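Local coordinates for ferrous iron uptake transporter protein B (Streptococcus thermophilus, PDB 3TAH) that probably drives GTP-dependent ferrous iron uptake across the membrane, this chain being its N-terminal G-protein domain with the attached helical domain, at residues I6-I9 / G15-S18; G25-V30 / K47-E52; R199-K204 / E213-L218; F206-L211 / D228-T233. The protein carries 1 engineered substitution. One frame throughout, in Å; residues are numbered along the deposited sequence.

Contact 1. Residues I6-I9 / G15-S18; sequences IALI and GKTS. With BGO (3'-O-(N-methylanthraniloyl)guanosine-5'-diphosphate), chain C.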
# COMPACT_ATOMS: atom_id res chain seq x y z
N ILE A 6 -11.87 6.89 -2.09
CA ILE A 6 -10.47 6.84 -2.46
C ILE A 6 -9.63 7.07 -1.20
O ILE A 6 -9.65 8.16 -0.64
CB ILE A 6 -10.13 7.90 -3.52
CG1 ILE A 6 -10.99 7.70 -4.78
CG2 ILE A 6 -8.64 7.84 -3.87
CD1 ILE A 6 -10.78 8.72 -5.89
N ALA A 7 -8.88 6.04 -0.79
CA ALA A 7 -8.00 6.14 0.37
C ALA A 7 -6.67 6.80 -0.02
O ALA A 7 -5.95 6.26 -0.84
CB ALA A 7 -7.73 4.75 0.99
N LEU A 8 -6.37 7.96 0.56
CA LEU A 8 -5.13 8.70 0.31
C LEU A 8 -4.10 8.34 1.38
O LEU A 8 -4.36 8.53 2.57
CB LEU A 8 -5.42 10.20 0.31
CG LEU A 8 -4.31 11.15 -0.11
CD1 LEU A 8 -4.11 11.04 -1.60
CD2 LEU A 8 -4.64 12.58 0.28
N ILE A 9 -2.95 7.81 0.98
CA ILE A 9 -1.92 7.43 1.93
C ILE A 9 -0.52 7.53 1.35
O ILE A 9 -0.29 7.37 0.14
CB ILE A 9 -2.21 6.00 2.50
CG1 ILE A 9 -1.27 5.64 3.65
CG2 ILE A 9 -2.15 4.95 1.41
CD1 ILE A 9 -1.72 4.41 4.43
N GLY A 15 4.00 14.95 0.82
CA GLY A 15 3.10 15.91 0.18
C GLY A 15 1.64 15.48 0.22
O GLY A 15 0.81 16.02 -0.52
N LYS A 16 1.32 14.52 1.08
CA LYS A 16 -0.04 13.99 1.14
C LYS A 16 -1.04 15.07 1.58
O LYS A 16 -2.08 15.22 0.96
CB LYS A 16 -0.12 12.75 2.05
CG LYS A 16 -1.54 12.23 2.25
CD LYS A 16 -1.57 10.90 2.96
CE LYS A 16 -1.12 11.01 4.40
NZ LYS A 16 -2.06 11.83 5.23
N THR A 17 -0.72 15.82 2.63
CA THR A 17 -1.59 16.90 3.10
C THR A 17 -1.76 17.98 2.04
O THR A 17 -2.88 18.45 1.81
CB THR A 17 -1.07 17.58 4.39
OG1 THR A 17 -0.93 16.61 5.43
CG2 THR A 17 -2.03 18.67 4.85
N SER A 18 -0.65 18.36 1.41
CA SER A 18 -0.67 19.36 0.35
C SER A 18 -1.60 18.93 -0.77
O SER A 18 -2.39 19.75 -1.25
CB SER A 18 0.72 19.63 -0.21
OG SER A 18 1.57 20.19 0.78
C' BGO C . 6.56 22.96 3.62
N1 BGO C . 6.67 19.91 -4.60
C2 BGO C . 7.44 20.70 -3.72
N2 BGO C . 8.46 21.41 -4.18
N3 BGO C . 7.13 20.74 -2.42
C4 BGO C . 6.08 20.02 -1.96
C5 BGO C . 5.28 19.21 -2.79
C6 BGO C . 5.58 19.16 -4.15
O6 BGO C . 4.93 18.48 -4.95
N7 BGO C . 4.35 18.66 -2.02
C8 BGO C . 4.52 19.07 -0.76
N9 BGO C . 5.57 19.90 -0.75
PA BGO C . 3.14 17.83 3.34
PB BGO C . 2.55 15.17 4.39
C1' BGO C . 7.68 24.00 3.84
O1' BGO C . 5.41 23.18 3.99
O1A BGO C . 1.95 17.93 2.49
C1B BGO C . 6.20 20.59 0.33
O1B BGO C . 2.74 13.93 3.65
C2' BGO C . 7.38 25.31 4.25
N2' BGO C . 6.13 25.72 4.48
O2' BGO C . 4.97 22.44 1.11
O2A BGO C . 3.15 18.49 4.69
C2B BGO C . 5.39 21.13 1.41
O2B BGO C . 1.19 15.66 4.44
C3' BGO C . 8.43 26.20 4.43
O3' BGO C . 6.82 21.83 3.01
O3A BGO C . 3.49 16.26 3.61
C3B BGO C . 5.68 20.97 2.83
O3B BGO C . 3.23 15.16 5.73
C4' BGO C . 9.74 25.82 4.19
O4' BGO C . 6.82 19.54 1.16
C4B BGO C . 6.47 19.68 2.63
C5' BGO C . 10.04 24.53 3.78
O5' BGO C . 4.41 18.35 2.51
C5B BGO C . 5.73 18.39 3.06
C6' BGO C . 9.00 23.61 3.60
CM' BGO C . 5.80 26.86 5.36

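Contact 2. Residues G25-V30 / K47-E52; sequences GHNQRV and KNKDLE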
# COMPACT_ATOMS: atom_id res chain seq x y z
N GLY A 25 -9.97 21.17 -1.39
CA GLY A 25 -10.14 22.58 -1.04
C GLY A 25 -10.40 22.72 0.45
O GLY A 25 -9.95 21.90 1.26
N HIS A 26 -11.16 23.75 0.82
CA HIS A 26 -11.46 24.02 2.23
C HIS A 26 -12.60 23.17 2.81
O HIS A 26 -12.86 23.25 4.01
CB HIS A 26 -11.76 25.52 2.44
CG HIS A 26 -10.66 26.42 1.94
ND1 HIS A 26 -9.62 26.84 2.74
CD2 HIS A 26 -10.45 26.98 0.72
CE1 HIS A 26 -8.82 27.62 2.04
NE2 HIS A 26 -9.30 27.72 0.81
N ASN A 27 -13.28 22.37 1.98
CA ASN A 27 -14.37 21.49 2.43
C ASN A 27 -13.91 20.14 2.98
O ASN A 27 -13.90 19.14 2.25
CB ASN A 27 -15.37 21.20 1.29
CG ASN A 27 -16.42 22.27 1.13
OD1 ASN A 27 -16.93 22.83 2.12
ND2 ASN A 27 -16.79 22.56 -0.11
N GLN A 28 -13.56 20.11 4.26
CA GLN A 28 -13.15 18.86 4.92
C GLN A 28 -13.92 18.59 6.21
O GLN A 28 -14.52 19.49 6.79
CB GLN A 28 -11.65 18.89 5.21
CG GLN A 28 -11.19 20.01 6.13
CD GLN A 28 -9.73 19.88 6.49
OE1 GLN A 28 -8.89 19.64 5.62
NE2 GLN A 28 -9.42 20.04 7.78
N ARG A 29 -13.88 17.33 6.63
CA ARG A 29 -14.50 16.85 7.84
C ARG A 29 -13.41 16.21 8.69
O ARG A 29 -12.69 15.34 8.20
CB ARG A 29 -15.59 15.84 7.47
CG ARG A 29 -16.31 15.24 8.62
CD ARG A 29 -17.70 14.82 8.21
NE ARG A 29 -17.73 14.02 6.98
CZ ARG A 29 -17.59 12.69 6.91
NH1 ARG A 29 -17.40 11.94 8.00
NH2 ARG A 29 -17.64 12.09 5.72
N VAL A 30 -13.28 16.64 9.95
CA VAL A 30 -12.23 16.16 10.84
C VAL A 30 -12.80 15.63 12.16
O VAL A 30 -13.69 16.23 12.76
CB VAL A 30 -11.18 17.27 11.15
CG1 VAL A 30 -10.09 16.74 12.07
CG2 VAL A 30 -10.56 17.76 9.87
N LYS A 47 -13.70 19.08 -7.54
CA LYS A 47 -14.14 19.03 -8.95
C LYS A 47 -15.01 17.82 -9.33
O LYS A 47 -15.48 17.73 -10.47
CB LYS A 47 -12.92 19.13 -9.87
CG LYS A 47 -12.24 20.48 -9.79
CD LYS A 47 -10.94 20.49 -10.56
CE LYS A 47 -10.39 21.88 -10.74
NZ LYS A 47 -9.32 21.84 -11.78
N ASN A 48 -15.23 16.90 -8.39
CA ASN A 48 -16.12 15.76 -8.59
C ASN A 48 -16.64 15.25 -7.23
O ASN A 48 -16.04 14.39 -6.61
CB ASN A 48 -15.44 14.66 -9.40
CG ASN A 48 -16.38 13.53 -9.77
OD1 ASN A 48 -17.52 13.45 -9.30
ND2 ASN A 48 -15.91 12.64 -10.62
N LYS A 49 -17.77 15.79 -6.80
CA LYS A 49 -18.28 15.53 -5.45
C LYS A 49 -18.83 14.11 -5.26
O LYS A 49 -19.13 13.72 -4.13
CB LYS A 49 -19.32 16.59 -5.08
CG LYS A 49 -18.78 18.03 -5.05
CD LYS A 49 -18.07 18.40 -3.76
CE LYS A 49 -17.74 19.87 -3.74
NZ LYS A 49 -17.13 20.34 -2.47
N ASP A 50 -18.95 13.35 -6.34
CA ASP A 50 -19.18 11.89 -6.25
C ASP A 50 -17.97 11.10 -5.73
O ASP A 50 -18.10 9.91 -5.45
CB ASP A 50 -19.59 11.32 -7.62
CG ASP A 50 -21.01 11.70 -8.01
OD1 ASP A 50 -21.86 11.82 -7.12
OD2 ASP A 50 -21.27 11.87 -9.22
N LEU A 51 -16.79 11.73 -5.64
CA LEU A 51 -15.58 11.09 -5.13
C LEU A 51 -15.27 11.58 -3.73
O LEU A 51 -15.22 12.80 -3.49
CB LEU A 51 -14.39 11.39 -6.04
CG LEU A 51 -14.53 11.17 -7.55
CD1 LEU A 51 -13.21 11.54 -8.22
CD2 LEU A 51 -14.95 9.76 -7.90
N GLU A 52 -15.05 10.66 -2.80
CA GLU A 52 -14.64 11.04 -1.45
C GLU A 52 -13.21 10.59 -1.17
O GLU A 52 -12.87 9.44 -1.45
CB GLU A 52 -15.57 10.44 -0.41
CG GLU A 52 -15.25 10.88 1.01
CD GLU A 52 -16.38 10.55 1.98
OE1 GLU A 52 -16.89 11.47 2.66
OE2 GLU A 52 -16.75 9.37 2.06

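Contact 3. Residues R199-K204 / E213-L218; sequences RFYAIK and EAELDL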
# COMPACT_ATOMS: atom_id res chain seq x y z
N ARG A 199 -3.13 -12.67 0.25
CA ARG A 199 -1.67 -12.51 0.18
C ARG A 199 -1.14 -11.59 1.29
O ARG A 199 -0.08 -11.88 1.87
CB ARG A 199 -1.26 -12.00 -1.20
CG ARG A 199 0.22 -12.03 -1.43
CD ARG A 199 0.54 -11.73 -2.89
NE ARG A 199 1.97 -11.57 -3.05
CZ ARG A 199 2.86 -12.55 -3.24
NH1 ARG A 199 2.50 -13.83 -3.33
NH2 ARG A 199 4.15 -12.23 -3.34
N PHE A 200 -1.87 -10.51 1.60
CA PHE A 200 -1.52 -9.63 2.71
C PHE A 200 -1.43 -10.42 4.00
O PHE A 200 -0.48 -10.29 4.76
CB PHE A 200 -2.55 -8.50 2.89
CG PHE A 200 -2.25 -7.61 4.05
CD1 PHE A 200 -1.48 -6.48 3.89
CD2 PHE A 200 -2.75 -7.91 5.32
CE1 PHE A 200 -1.19 -5.66 4.96
CE2 PHE A 200 -2.45 -7.08 6.39
CZ PHE A 200 -1.68 -5.97 6.20
N TYR A 201 -2.46 -11.23 4.26
CA TYR A 201 -2.51 -12.03 5.47
C TYR A 201 -1.44 -13.11 5.47
O TYR A 201 -0.82 -13.36 6.50
CB TYR A 201 -3.89 -12.66 5.65
CG TYR A 201 -4.93 -11.68 6.09
CD1 TYR A 201 -4.92 -11.16 7.38
CD2 TYR A 201 -5.94 -11.28 5.23
CE1 TYR A 201 -5.87 -10.25 7.79
CE2 TYR A 201 -6.90 -10.38 5.64
CZ TYR A 201 -6.87 -9.88 6.92
OH TYR A 201 -7.82 -8.97 7.33
N ALA A 202 -1.20 -13.75 4.32
CA ALA A 202 -0.20 -14.80 4.25
C ALA A 202 1.20 -14.25 4.58
O ALA A 202 1.96 -14.88 5.32
CB ALA A 202 -0.21 -15.48 2.88
N ILE A 203 1.54 -13.09 4.04
CA ILE A 203 2.84 -12.47 4.28
C ILE A 203 2.96 -12.05 5.74
O ILE A 203 4.01 -12.25 6.36
CB ILE A 203 3.11 -11.27 3.35
CG1 ILE A 203 3.26 -11.77 1.92
CG2 ILE A 203 4.41 -10.54 3.77
CD1 ILE A 203 3.19 -10.69 0.88
N LYS A 204 1.90 -11.46 6.29
CA LYS A 204 1.88 -11.09 7.71
C LYS A 204 2.07 -12.28 8.64
O LYS A 204 2.78 -12.19 9.64
CB LYS A 204 0.58 -10.36 8.06
CG LYS A 204 0.53 -8.95 7.51
CD LYS A 204 1.23 -8.00 8.44
CE LYS A 204 1.55 -6.67 7.78
NZ LYS A 204 2.64 -6.82 6.77
N GLU A 213 -1.98 -12.51 13.98
CA GLU A 213 -2.02 -13.76 14.77
C GLU A 213 -3.11 -13.73 15.84
O GLU A 213 -3.80 -14.72 16.07
CB GLU A 213 -0.67 -14.03 15.42
CG GLU A 213 0.38 -14.41 14.41
CD GLU A 213 1.76 -14.51 14.97
OE1 GLU A 213 2.01 -14.02 16.09
OE2 GLU A 213 2.63 -15.06 14.28
N ALA A 214 -3.24 -12.59 16.50
CA ALA A 214 -4.28 -12.41 17.52
C ALA A 214 -5.68 -12.34 16.92
O ALA A 214 -6.62 -12.78 17.56
CB ALA A 214 -3.98 -11.17 18.35
N GLU A 215 -5.84 -11.79 15.72
CA GLU A 215 -7.18 -11.57 15.17
C GLU A 215 -7.77 -12.77 14.42
O GLU A 215 -8.98 -12.93 14.43
CB GLU A 215 -7.22 -10.33 14.25
CG GLU A 215 -6.85 -10.59 12.81
CD GLU A 215 -6.85 -9.34 11.92
OE1 GLU A 215 -5.87 -9.12 11.21
OE2 GLU A 215 -7.83 -8.58 11.95
N LEU A 216 -6.93 -13.57 13.76
CA LEU A 216 -7.39 -14.70 12.96
C LEU A 216 -7.74 -15.90 13.83
O LEU A 216 -7.03 -16.23 14.78
CB LEU A 216 -6.32 -15.13 11.95
CG LEU A 216 -6.30 -14.44 10.58
CD1 LEU A 216 -6.05 -12.96 10.73
CD2 LEU A 216 -5.25 -15.06 9.68
N ASP A 217 -8.84 -16.57 13.49
CA ASP A 217 -9.30 -17.75 14.21
C ASP A 217 -8.73 -18.92 13.44
O ASP A 217 -9.41 -19.48 12.56
CB ASP A 217 -10.83 -17.79 14.25
CG ASP A 217 -11.37 -19.05 14.91
OD1 ASP A 217 -10.81 -19.52 15.92
OD2 ASP A 217 -12.39 -19.58 14.42
N LEU A 218 -7.48 -19.26 13.75
CA LEU A 218 -6.78 -20.38 13.11
C LEU A 218 -6.81 -21.62 14.00
O LEU A 218 -6.62 -21.52 15.21
CB LEU A 218 -5.31 -20.05 12.79
CG LEU A 218 -5.11 -18.87 11.83
CD1 LEU A 218 -3.61 -18.64 11.56
CD2 LEU A 218 -5.89 -19.05 10.53

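Contact 4. Residues F206-L211 / D228-T233; sequences FEQDSL and DIIRIT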
# COMPACT_ATOMS: atom_id res chain seq x y z
N PHE A 206 3.60 -15.07 7.83
CA PHE A 206 4.97 -15.53 7.62
C PHE A 206 5.93 -14.74 8.52
O PHE A 206 6.81 -15.33 9.16
CB PHE A 206 5.40 -15.41 6.16
CG PHE A 206 6.82 -15.84 5.92
CD1 PHE A 206 7.13 -17.19 5.75
CD2 PHE A 206 7.85 -14.92 5.88
CE1 PHE A 206 8.45 -17.60 5.54
CE2 PHE A 206 9.18 -15.31 5.67
CZ PHE A 206 9.49 -16.65 5.49
N GLU A 207 5.75 -13.43 8.57
CA GLU A 207 6.61 -12.56 9.37
C GLU A 207 6.19 -12.45 10.86
O GLU A 207 6.73 -11.62 11.61
CB GLU A 207 6.72 -11.18 8.71
CG GLU A 207 5.49 -10.34 8.86
CD GLU A 207 5.42 -9.15 7.90
OE1 GLU A 207 4.42 -8.42 8.02
OE2 GLU A 207 6.32 -8.95 7.06
N GLN A 208 5.25 -13.29 11.27
CA GLN A 208 4.74 -13.38 12.64
C GLN A 208 4.20 -12.07 13.20
O GLN A 208 4.45 -11.72 14.36
CB GLN A 208 5.79 -13.99 13.54
CG GLN A 208 6.04 -15.43 13.15
CD GLN A 208 7.45 -15.81 13.35
OE1 GLN A 208 7.80 -16.45 14.34
NE2 GLN A 208 8.30 -15.41 12.41
N ASP A 209 3.43 -11.38 12.37
CA ASP A 209 2.73 -10.19 12.77
C ASP A 209 1.77 -10.49 13.92
O ASP A 209 0.84 -11.28 13.78
CB ASP A 209 1.95 -9.63 11.58
CG ASP A 209 1.34 -8.29 11.89
OD1 ASP A 209 2.03 -7.27 11.69
OD2 ASP A 209 0.17 -8.27 12.34
N SER A 210 2.00 -9.86 15.05
CA SER A 210 1.25 -10.16 16.27
C SER A 210 -0.24 -9.78 16.18
O SER A 210 -1.06 -10.43 16.79
CB SER A 210 1.93 -9.51 17.48
OG SER A 210 2.06 -8.12 17.28
N LEU A 211 -0.58 -8.74 15.41
CA LEU A 211 -1.98 -8.34 15.23
C LEU A 211 -2.79 -9.35 14.42
O LEU A 211 -3.91 -9.70 14.79
CB LEU A 211 -2.09 -6.97 14.56
CG LEU A 211 -1.76 -5.72 15.38
CD1 LEU A 211 -1.70 -4.51 14.46
CD2 LEU A 211 -2.80 -5.53 16.48
N ASP A 228 5.73 -24.70 10.61
CA ASP A 228 6.65 -25.53 9.81
C ASP A 228 7.19 -24.76 8.59
O ASP A 228 8.39 -24.78 8.32
CB ASP A 228 5.92 -26.78 9.31
CG ASP A 228 5.77 -27.88 10.37
OD1 ASP A 228 6.37 -27.81 11.46
OD2 ASP A 228 5.03 -28.85 10.07
N ILE A 229 6.30 -24.10 7.86
CA ILE A 229 6.67 -23.33 6.65
C ILE A 229 7.72 -22.24 6.97
O ILE A 229 8.72 -22.07 6.25
CB ILE A 229 5.44 -22.68 5.99
CG1 ILE A 229 4.52 -23.77 5.41
CG2 ILE A 229 5.84 -21.68 4.89
CD1 ILE A 229 3.08 -23.33 5.23
N ILE A 230 7.48 -21.53 8.06
CA ILE A 230 8.40 -20.48 8.53
C ILE A 230 9.76 -21.05 8.90
O ILE A 230 10.81 -20.49 8.53
CB ILE A 230 7.82 -19.67 9.72
CG1 ILE A 230 6.57 -18.90 9.28
CG2 ILE A 230 8.84 -18.69 10.30
CD1 ILE A 230 5.79 -18.30 10.46
N ARG A 231 9.76 -22.17 9.62
CA ARG A 231 11.00 -22.76 10.11
C ARG A 231 11.90 -23.15 8.95
O ARG A 231 13.06 -22.73 8.91
CB ARG A 231 10.73 -23.97 11.02
CG ARG A 231 11.99 -24.54 11.69
CD ARG A 231 11.71 -25.82 12.48
NE ARG A 231 11.16 -26.89 11.64
CZ ARG A 231 9.89 -27.31 11.61
NH1 ARG A 231 8.95 -26.77 12.38
NH2 ARG A 231 9.56 -28.30 10.79
N ILE A 232 11.36 -23.92 8.01
CA ILE A 232 12.17 -24.41 6.89
C ILE A 232 12.60 -23.25 5.99
O ILE A 232 13.72 -23.26 5.48
CB ILE A 232 11.47 -25.57 6.08
CG1 ILE A 232 12.40 -26.15 5.00
CG2 ILE A 232 10.10 -25.13 5.47
CD1 ILE A 232 13.75 -26.71 5.54
N THR A 233 11.73 -22.25 5.82
CA THR A 233 12.07 -21.09 4.98
C THR A 233 13.21 -20.27 5.60
O THR A 233 14.14 -19.87 4.90
CB THR A 233 10.83 -20.25 4.65
OG1 THR A 233 9.87 -21.11 4.04
CG2 THR A 233 11.17 -19.12 3.68

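Contact 1. Residues I6-I9 / G15-S18
I9 and K16 are the closest pair of backbones here, their CA atoms 6.9 Å apart, where strand 4-10 runs out and helix 16-24 begins. No hydrogen bond joins the two segments; the loop between them is the P-loop (Walker A) of a GTPase, and G15 sits at the N-cap with a positive phi of 99°. L8 and K16 make the apolar contact, sliding past each other in opposite directions: CD2 of L8 lies 3.7 Å from CG of K16. Further out, K16 CD rests 3.6 Å from I9 CA, over the strand backbone. Beyond this atom the lysine bends twice (chi3 68°, chi4 65°), carrying its amine to a salt bridge with D55 and a hydrogen bond to L56 O. K16 NZ stays 5.1 Å from BGO O2B of the bound GDP analogue. The diphosphate is held largely from the helix start. K16 N donates to O1B at 3.0 Å, while both the amide and the hydroxyl of T17 reach O2B. S18 grips O1A twice as well, with its N at 2.8 Å and its OG. Backbone amides and hydroxyls at a helix N-terminus, where the dipole should favour negative charge, thus bind the phosphates in this GDP-like state, and the P-loop lysine is engaged by D55, a residue that binds magnesium in another structure of the protein.

Contact 2. Residues G25-V30 / K47-E52
R29 and E52 face each other across strand 39-45, the middle one of three antiparallel strands, 28-32, 39-45 and 51-55, at one end of the mixed sheet of the G domain. The backbones of 25-30 and 47-52 are too distant for sheet pairing: even the nearest CA atoms, of N27 and K49, are 10.6 Å apart, and only side chains meet. The ionic part is a single salt bridge in which NH2 of R29 lies 3.2 Å from OE1 of E52. This oxygen approaches the edge of the guanidinium, near its plane, but the two flat groups are turned 55° against each other and the side chains cross at about a right angle, and one nitrogen and one oxygen make the bridge. A kink at chi3 (50°) in R29 and an extended E52 let the two ends meet across the intervening strand. R29 also packs on S42 of the strand being spanned. The other carboxylate oxygen of E52 comes close to E5, a proximity of like charges that may raise the proton affinity of either acid. Beside the salt bridge, the side chain of K49, bent at chi2, crosses that of N27 at about a right angle, both exposed to solvent. Local hydrogen bonds shape the corner carrying K49. A type I turn runs from N48 to L51, closed by L51 N to N48 O at 2.9 Å, and inside it N48 forms an Asx turn, its OD1 accepting from D50 N at 3.3 Å.

Contact 3. Residues R199-K204 / E213-L218
In the cytosolic helical domain of FeoB, helix 198-206 meets the C-terminal end of helix 210-215 and the chain that follows, chiefly through Y201 on one side and E215 and L216 on the other. Y201 and L216 are also the backbone positions that come nearest, with CA atoms 9.3 Å apart, a spacing that leaves the contact to side chains. The tyrosine ring, brought out from its helix with CG anti to the carbonyl carbon (chi1 -74°), is met at its edge by the glutamate. E215 OE1 lies in the ring plane, 3.6 Å from CE1 of Y201, while the carboxylate is turned 66° from the ring and the two side chains cross at about a right angle. E215 reaches there by an extended chain that leaves the backbone between N and the carbonyl carbon (chi1 87°). L216 comes in beside it: in the conformer described, one of two modelled, its CD1 stands 4.0 Å from CD1 of Y201, at an oblique angle to the ring. L77 of helix 67-77, in the G domain, also touches Y201. Within helix 198-206, CG of K204 lies 3.7 Å above one face of the F200 ring, offset toward its rim. With no hydrogen bond between the segments, cohesion probably comes from apolar packing with L216 in this conformer and from attraction of the carboxylate oxygen for the electropositive C-H edge of the ring.

Contact 4. Residues F206-L211 / D228-T233
F206 and T233 form the tight end of this contact, buried between the close of helix 198-206 and the middle of helix 220-237. The threonine addresses the phenyl ring at its edge: CG2 of T233 is 3.5 Å from CZ of F206, and CB lies in the ring plane. With CG anti to the backbone nitrogen (chi1 179°), the ring of F206 reaches across to the neighbouring helix. I230 packs next to it, its CG1 sitting 4.0 Å from CD1 of F206 and oblique to the ring. The same isoleucine presses its CD1 to within 3.4 Å of the carbonyl oxygen of F206. The hydroxyl of T233 is turned back to its own helix, where OG1 donates to I229 O at 2.7 Å. That oxygen also accepts from T233 N, from the opposite face of the carbonyl plane. I185 of helix 176-189 and V245 of helix 241-259 also pack against F206. What brings the chain out of helix 198-206 is a Schellman motif: Q208, with a positive phi of 56°, is the C-prime residue, and D209 N bonds back to K204 O. D209 then becomes the N-cap of helix 210-215, its OD2 accepting from V212 N and paired with R73 of the G domain. Toward solvent the packing thins. Q208 bends its side chain across I230 in van der Waals contact, NE2 to CG2 at 3.9 Å. On the exposed face of helix 220-237, R231 grips D228 end-on, with NH1 and NH2 both directed to OD1, NH1 at 2.9 Å.

The four contacts fall into two pairs, one in each domain. Contacts 1 and 2, in the G domain, have centres about 13 Å apart. They join through neighbouring strands 4-10 and 51-55, where I6 N probably bonds to E52 O. Contact 1 closes before contact 2 opens, and both precede contacts 3 and 4. These two lie in the helical domain, centres about 10 Å apart; both use helix 210-215, and their segments cross in sequence: 199-204, 206-211, 213-218, 228-233. Between centres, contact 1 is about 27 Å from contact 3, and contact 2 about 42 Å from contact 4. The nucleotide site lies in the G domain, whose helix 67-77 touches the helical domain beside contacts 3 and 4.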